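Local structure of nicastrin (Dictyostelium purpureum, 4R12) at residues A[93-98]-A[171-176]; A[144-149]-A[580-585]. The protein probably serves as an essential subunit of gamma-secretase, the intramembrane protease complex that cleaves Notch receptors and APP, and may recruit its substrates. One frame throughout, in Å; residues are numbered along the deposited sequence.

Interaction 1: A[93-98]-A[171-176]; sequences GIIVLT and AELDSF
Leu173 reaches across to the backbone of Gly93 and Ile94 and to the side chain of Ile95. Its CB points toward strand 93-96 and carries the branch over. CG lies anti to the carbonyl carbon (chi1 -72°), and this turns the two methyls onto the opposing strand. CD2 meets backbone: it sits 3.6 Å from Ile94 O. It also lies 4.5 Å from Gly93 CA. Gly93, having no side chain, lets this methyl lie close to the backbone. Leu173 CD1 lies 4.3 Å from Ile95 CG1. The tip of Ile95 continues the apolar row, with its CD1 4.3 Å from Ala171 CB. No hydrogen bond crosses between the segments. The two strands do not pair; their axes come within 8.3 Å and run almost perpendicular, at 97°. This is face-to-face packing of strands inside the small lobe. Leu173 also touches Ile69 of strand 67-72 and Phe144 of strand 143-146. Ile95 touches Ile146 and Leu47, and Ala171 also packs on Leu47, so strands 43-50, 67-72 and 143-146 all border the contact.

Interaction 2: A[144-149]-A[580-585]; sequences FAIDNQ and TALKVF. With NAG (2-acetamido-2-deoxy-beta-D-glucopyranose), chain D.
Strand 143-146 of the small lobe crosses the C-terminal strand 581-586 in a buried contact, and Phe144 packs there against Thr580, Ala581 and Leu582. The ring meets all three obliquely. Its CE2 lies 3.5 Å from Thr580 CG2, at the start of the strand, and 3.7 Å from Ala581 O. Leu582 faces Phe144 and Ile146. Nearer the stem, Phe144 CD2 is 4.0 Å from Leu582 CD2. Thr580 offers its methyl because CG2 is anti to the backbone N. Leu582 CG is also anti to its N (chi1 178°), and the same CD2 extends to Ile146 CG2 at 3.5 Å. The strand axes cross at 69°. Strand 581-586 pairs antiparallel with strand 169-174, so the C-terminal strand is added beside a strand of the small lobe. An alanine in place of Phe144 would probably open a gap beside Leu582 CD2 and leave the Thr580 methyl without its aromatic neighbour. Beyond the strand, the Asp147 side chain caps a backbone N of helix 148-160, and OD1 is hydrogen-bonded to Thr150 OG1. Asn148, in the first turn, carries an N-linked glycan through ND2 to NAG C1, and that sugar is hydrogen-bonded to Asp99 O.

Interactions 1 and 2 lie side by side, their centres about 6 Å apart. Both join the same two strand pairs: parallel 90-96 with 143-146, and antiparallel 169-174 with 581-586. Within each pair the backbones bond, as between Val96 N and Phe144 O; across the two contacts no hydrogen bond forms, and side chains meet side chains and backbone atoms. In interaction 1 all touching residues are buried, and the side chains are aliphatic. Interaction 2 buries more surface, uses an aromatic ring, and reaches partly exposed residues at Thr580 and Ala581. Polar chemistry appears where 93-98 and 144-149 leave the core: Thr98 OG1 is hydrogen-bonded to Ile146 O, close to the glycosylated Asn148. Leu173 touches Leu582, making the two packings continuous.

Interaction 1: A[93-98]-A[171-176]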
loop_
_atom_site.group_PDB
_atom_site.type_symbol
_atom_site.label_atom_id
_atom_site.label_comp_id
_atom_site.label_asym_id
_atom_site.label_seq_id
_atom_site.Cartn_x
_atom_site.Cartn_y
_atom_site.Cartn_z
ATOM N N GLY A 93 -14.720 -7.531 -23.085
ATOM C CA GLY A 93 -14.345 -7.517 -21.688
ATOM C C GLY A 93 -13.595 -8.768 -21.323
ATOM O O GLY A 93 -13.582 -9.734 -22.084
ATOM N N ILE A 94 -12.964 -8.748 -20.154
ATOM C CA ILE A 94 -12.246 -9.911 -19.655
ATOM C C ILE A 94 -12.617 -10.170 -18.201
ATOM O O ILE A 94 -12.757 -9.233 -17.408
ATOM C CB ILE A 94 -10.716 -9.724 -19.788
ATOM C CG1 ILE A 94 -10.314 -9.732 -21.263
ATOM C CG2 ILE A 94 -9.946 -10.814 -19.041
ATOM C CD1 ILE A 94 -8.879 -9.324 -21.494
ATOM N N ILE A 95 -12.805 -11.444 -17.868
ATOM C CA ILE A 95 -12.959 -11.875 -16.486
ATOM C C ILE A 95 -11.769 -12.743 -16.124
ATOM O O ILE A 95 -11.470 -13.723 -16.816
ATOM C CB ILE A 95 -14.253 -12.664 -16.264
ATOM C CG1 ILE A 95 -15.461 -11.803 -16.628
ATOM C CG2 ILE A 95 -14.340 -13.154 -14.825
ATOM C CD1 ILE A 95 -16.790 -12.547 -16.570
ATOM N N VAL A 96 -11.081 -12.372 -15.052
ATOM C CA VAL A 96 -9.918 -13.132 -14.606
ATOM C C VAL A 96 -10.303 -13.995 -13.410
ATOM O O VAL A 96 -10.807 -13.502 -12.394
ATOM C CB VAL A 96 -8.727 -12.209 -14.247
ATOM C CG1 VAL A 96 -7.550 -13.033 -13.688
ATOM C CG2 VAL A 96 -8.299 -11.391 -15.483
ATOM N N LEU A 97 -10.062 -15.293 -13.548
ATOM C CA LEU A 97 -10.415 -16.265 -12.527
ATOM C C LEU A 97 -9.347 -16.310 -11.436
ATOM O O LEU A 97 -8.152 -16.215 -11.721
ATOM C CB LEU A 97 -10.587 -17.651 -13.164
ATOM C CG LEU A 97 -11.573 -17.745 -14.340
ATOM C CD1 LEU A 97 -11.404 -19.079 -15.048
ATOM C CD2 LEU A 97 -13.011 -17.568 -13.873
ATOM N N THR A 98 -9.778 -16.448 -10.191
ATOM C CA THR A 98 -8.833 -16.548 -9.084
ATOM C C THR A 98 -9.003 -17.845 -8.298
ATOM O O THR A 98 -8.554 -17.914 -7.154
ATOM C CB THR A 98 -8.982 -15.370 -8.102
ATOM O OG1 THR A 98 -10.258 -15.458 -7.449
ATOM C CG2 THR A 98 -8.887 -14.037 -8.842
ATOM N N ALA A 171 -22.199 -12.581 -20.107
ATOM C CA ALA A 171 -22.067 -11.698 -18.948
ATOM C C ALA A 171 -22.046 -10.231 -19.345
ATOM O O ALA A 171 -21.753 -9.892 -20.487
ATOM C CB ALA A 171 -20.805 -12.033 -18.155
ATOM N N GLU A 172 -22.366 -9.367 -18.387
ATOM C CA GLU A 172 -22.218 -7.934 -18.574
ATOM C C GLU A 172 -21.341 -7.347 -17.479
ATOM O O GLU A 172 -21.543 -7.612 -16.294
ATOM C CB GLU A 172 -23.581 -7.227 -18.595
ATOM C CG GLU A 172 -23.476 -5.708 -18.524
ATOM C CD GLU A 172 -24.817 -5.014 -18.685
ATOM O OE1 GLU A 172 -25.670 -5.534 -19.428
ATOM O OE2 GLU A 172 -25.018 -3.948 -18.066
ATOM N N LEU A 173 -20.368 -6.547 -17.900
ATOM C CA LEU A 173 -19.464 -5.853 -16.999
ATOM C C LEU A 173 -19.715 -4.338 -17.025
ATOM O O LEU A 173 -19.532 -3.681 -18.056
ATOM C CB LEU A 173 -17.999 -6.152 -17.373
ATOM C CG LEU A 173 -17.372 -7.526 -17.101
ATOM C CD1 LEU A 173 -18.083 -8.664 -17.828
ATOM C CD2 LEU A 173 -15.876 -7.516 -17.460
ATOM N N ASP A 174 -20.130 -3.792 -15.890
ATOM C CA ASP A 174 -20.341 -2.356 -15.722
ATOM C C ASP A 174 -19.236 -1.737 -14.875
ATOM O O ASP A 174 -19.114 -2.043 -13.685
ATOM C CB ASP A 174 -21.692 -2.070 -15.052
ATOM C CG ASP A 174 -22.853 -2.683 -15.791
ATOM O OD1 ASP A 174 -22.906 -2.548 -17.028
ATOM O OD2 ASP A 174 -23.717 -3.300 -15.131
ATOM N N SER A 175 -18.437 -0.871 -15.485
ATOM C CA SER A 175 -17.421 -0.123 -14.757
ATOM C C SER A 175 -17.062 1.120 -15.545
ATOM O O SER A 175 -15.938 1.268 -16.015
ATOM C CB SER A 175 -16.177 -0.986 -14.493
ATOM O OG SER A 175 -15.542 -1.372 -15.703
ATOM N N PHE A 176 -18.035 2.017 -15.698
ATOM C CA PHE A 176 -17.824 3.226 -16.472
ATOM C C PHE A 176 -17.013 4.260 -15.710
ATOM O O PHE A 176 -17.438 4.732 -14.659
ATOM C CB PHE A 176 -19.142 3.868 -16.904
ATOM C CG PHE A 176 -18.940 5.139 -17.683
ATOM C CD1 PHE A 176 -18.439 5.092 -18.977
ATOM C CD2 PHE A 176 -19.207 6.374 -17.114
ATOM C CE1 PHE A 176 -18.223 6.255 -19.696
ATOM C CE2 PHE A 176 -18.998 7.551 -17.834
ATOM C CZ PHE A 176 -18.505 7.488 -19.122
#

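Interaction 2: A[144-149]-A[580-585]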
loop_
_atom_site.group_PDB
_atom_site.type_symbol
_atom_site.label_atom_id
_atom_site.label_comp_id
_atom_site.label_asym_id
_atom_site.label_seq_id
_atom_site.Cartn_x
_atom_site.Cartn_y
_atom_site.Cartn_z
ATOM N N PHE A 144 -12.489 -7.466 -15.050
ATOM C CA PHE A 144 -12.793 -7.798 -13.653
ATOM C C PHE A 144 -12.093 -9.073 -13.219
ATOM O O PHE A 144 -12.061 -10.056 -13.972
ATOM C CB PHE A 144 -14.298 -8.022 -13.427
ATOM C CG PHE A 144 -15.147 -6.777 -13.459
ATOM C CD1 PHE A 144 -15.058 -5.871 -14.493
ATOM C CD2 PHE A 144 -16.107 -6.566 -12.484
ATOM C CE1 PHE A 144 -15.885 -4.751 -14.537
ATOM C CE2 PHE A 144 -16.936 -5.448 -12.525
ATOM C CZ PHE A 144 -16.819 -4.540 -13.555
ATOM N N ALA A 145 -11.590 -9.087 -11.986
ATOM C CA ALA A 145 -11.327 -10.338 -11.309
ATOM C C ALA A 145 -12.549 -10.686 -10.455
ATOM O O ALA A 145 -13.368 -9.816 -10.142
ATOM C CB ALA A 145 -10.067 -10.250 -10.442
ATOM N N ILE A 146 -12.669 -11.956 -10.088
ATOM C CA ILE A 146 -13.779 -12.419 -9.261
ATOM C C ILE A 146 -13.225 -13.359 -8.203
ATOM O O ILE A 146 -12.156 -13.941 -8.393
ATOM C CB ILE A 146 -14.868 -13.138 -10.089
ATOM C CG1 ILE A 146 -14.231 -14.049 -11.141
ATOM C CG2 ILE A 146 -15.803 -12.114 -10.755
ATOM C CD1 ILE A 146 -15.228 -14.900 -11.882
ATOM N N ASP A 147 -13.947 -13.513 -7.093
ATOM C CA ASP A 147 -13.424 -14.300 -5.979
ATOM C C ASP A 147 -13.396 -15.788 -6.302
ATOM O O ASP A 147 -13.789 -16.217 -7.385
ATOM C CB ASP A 147 -14.218 -14.039 -4.686
ATOM C CG ASP A 147 -15.611 -14.678 -4.680
ATOM O OD1 ASP A 147 -15.996 -15.394 -5.621
ATOM O OD2 ASP A 147 -16.331 -14.472 -3.687
ATOM N N ASN A 148 -12.921 -16.586 -5.358
ATOM C CA ASN A 148 -12.700 -18.020 -5.586
ATOM C C ASN A 148 -13.963 -18.768 -5.955
ATOM O O ASN A 148 -14.025 -19.389 -6.976
ATOM C CB ASN A 148 -12.047 -18.680 -4.372
ATOM C CG ASN A 148 -11.457 -20.033 -4.668
ATOM O OD1 ASN A 148 -11.947 -20.785 -5.452
ATOM N ND2 ASN A 148 -10.388 -20.333 -4.013
ATOM N N GLN A 149 -14.942 -18.701 -5.088
ATOM C CA GLN A 149 -16.212 -19.374 -5.293
ATOM C C GLN A 149 -16.845 -18.982 -6.629
ATOM O O GLN A 149 -17.249 -19.845 -7.410
ATOM C CB GLN A 149 -17.152 -19.053 -4.128
ATOM C CG GLN A 149 -18.587 -19.519 -4.316
ATOM C CD GLN A 149 -19.366 -19.528 -3.009
ATOM O OE1 GLN A 149 -18.889 -20.049 -1.995
ATOM N NE2 GLN A 149 -20.564 -18.946 -3.023
ATOM N N THR A 580 -19.971 -0.177 -9.887
ATOM C CA THR A 580 -19.346 -1.303 -10.560
ATOM C C THR A 580 -20.202 -2.556 -10.384
ATOM O O THR A 580 -20.671 -2.828 -9.277
ATOM C CB THR A 580 -17.925 -1.538 -10.010
ATOM O OG1 THR A 580 -16.998 -0.706 -10.719
ATOM C CG2 THR A 580 -17.519 -3.000 -10.148
ATOM N N ALA A 581 -20.422 -3.313 -11.461
ATOM C CA ALA A 581 -21.230 -4.530 -11.355
ATOM C C ALA A 581 -20.897 -5.586 -12.409
ATOM O O ALA A 581 -20.518 -5.277 -13.544
ATOM C CB ALA A 581 -22.715 -4.185 -11.428
ATOM N N LEU A 582 -21.062 -6.843 -12.011
ATOM C CA LEU A 582 -20.854 -7.980 -12.889
ATOM C C LEU A 582 -22.088 -8.873 -12.850
ATOM O O LEU A 582 -22.490 -9.356 -11.787
ATOM C CB LEU A 582 -19.595 -8.753 -12.473
ATOM C CG LEU A 582 -19.172 -10.030 -13.202
ATOM C CD1 LEU A 582 -19.515 -10.005 -14.678
ATOM C CD2 LEU A 582 -17.665 -10.194 -13.040
ATOM N N LYS A 583 -22.693 -9.078 -14.012
ATOM C CA LYS A 583 -23.914 -9.854 -14.107
ATOM C C LYS A 583 -23.736 -10.980 -15.109
ATOM O O LYS A 583 -23.108 -10.795 -16.152
ATOM C CB LYS A 583 -25.091 -8.962 -14.522
ATOM C CG LYS A 583 -25.223 -7.678 -13.710
ATOM C CD LYS A 583 -26.092 -6.648 -14.432
ATOM C CE LYS A 583 -26.133 -5.330 -13.667
ATOM N NZ LYS A 583 -26.862 -4.266 -14.419
ATOM N N VAL A 584 -24.286 -12.146 -14.787
ATOM C CA VAL A 584 -24.264 -13.280 -15.700
ATOM C C VAL A 584 -25.706 -13.651 -16.051
ATOM O O VAL A 584 -26.617 -13.460 -15.246
ATOM C CB VAL A 584 -23.493 -14.476 -15.086
ATOM C CG1 VAL A 584 -23.663 -15.735 -15.913
ATOM C CG2 VAL A 584 -22.017 -14.129 -14.978
ATOM N N PHE A 585 -25.906 -14.143 -17.269
ATOM C CA PHE A 585 -27.237 -14.410 -17.792
ATOM C C PHE A 585 -27.135 -15.369 -18.968
ATOM O O PHE A 585 -26.054 -15.538 -19.539
ATOM C CB PHE A 585 -27.901 -13.103 -18.224
ATOM C CG PHE A 585 -27.082 -12.315 -19.204
ATOM C CD1 PHE A 585 -27.213 -12.528 -20.567
ATOM C CD2 PHE A 585 -26.159 -11.385 -18.763
ATOM C CE1 PHE A 585 -26.449 -11.819 -21.472
ATOM C CE2 PHE A 585 -25.392 -10.670 -19.660
ATOM C CZ PHE A 585 -25.537 -10.887 -21.019
HETATM C C1 NAG D . -9.748 -21.859 -3.706
HETATM C C2 NAG D . -8.257 -22.041 -3.577
HETATM C C3 NAG D . -7.909 -23.508 -3.543
HETATM C C4 NAG D . -8.770 -24.277 -2.550
HETATM C C5 NAG D . -10.238 -23.930 -2.797
HETATM C C6 NAG D . -11.204 -24.548 -1.830
HETATM C C7 NAG D . -6.844 -20.384 -4.542
HETATM C C8 NAG D . -6.088 -19.967 -5.745
HETATM N N2 NAG D . -7.603 -21.437 -4.688
HETATM O O3 NAG D . -6.536 -23.595 -3.220
HETATM O O4 NAG D . -8.516 -25.666 -2.742
HETATM O O5 NAG D . -10.357 -22.542 -2.631
HETATM O O6 NAG D . -10.909 -24.087 -0.525
HETATM O O7 NAG D . -6.770 -19.792 -3.501
#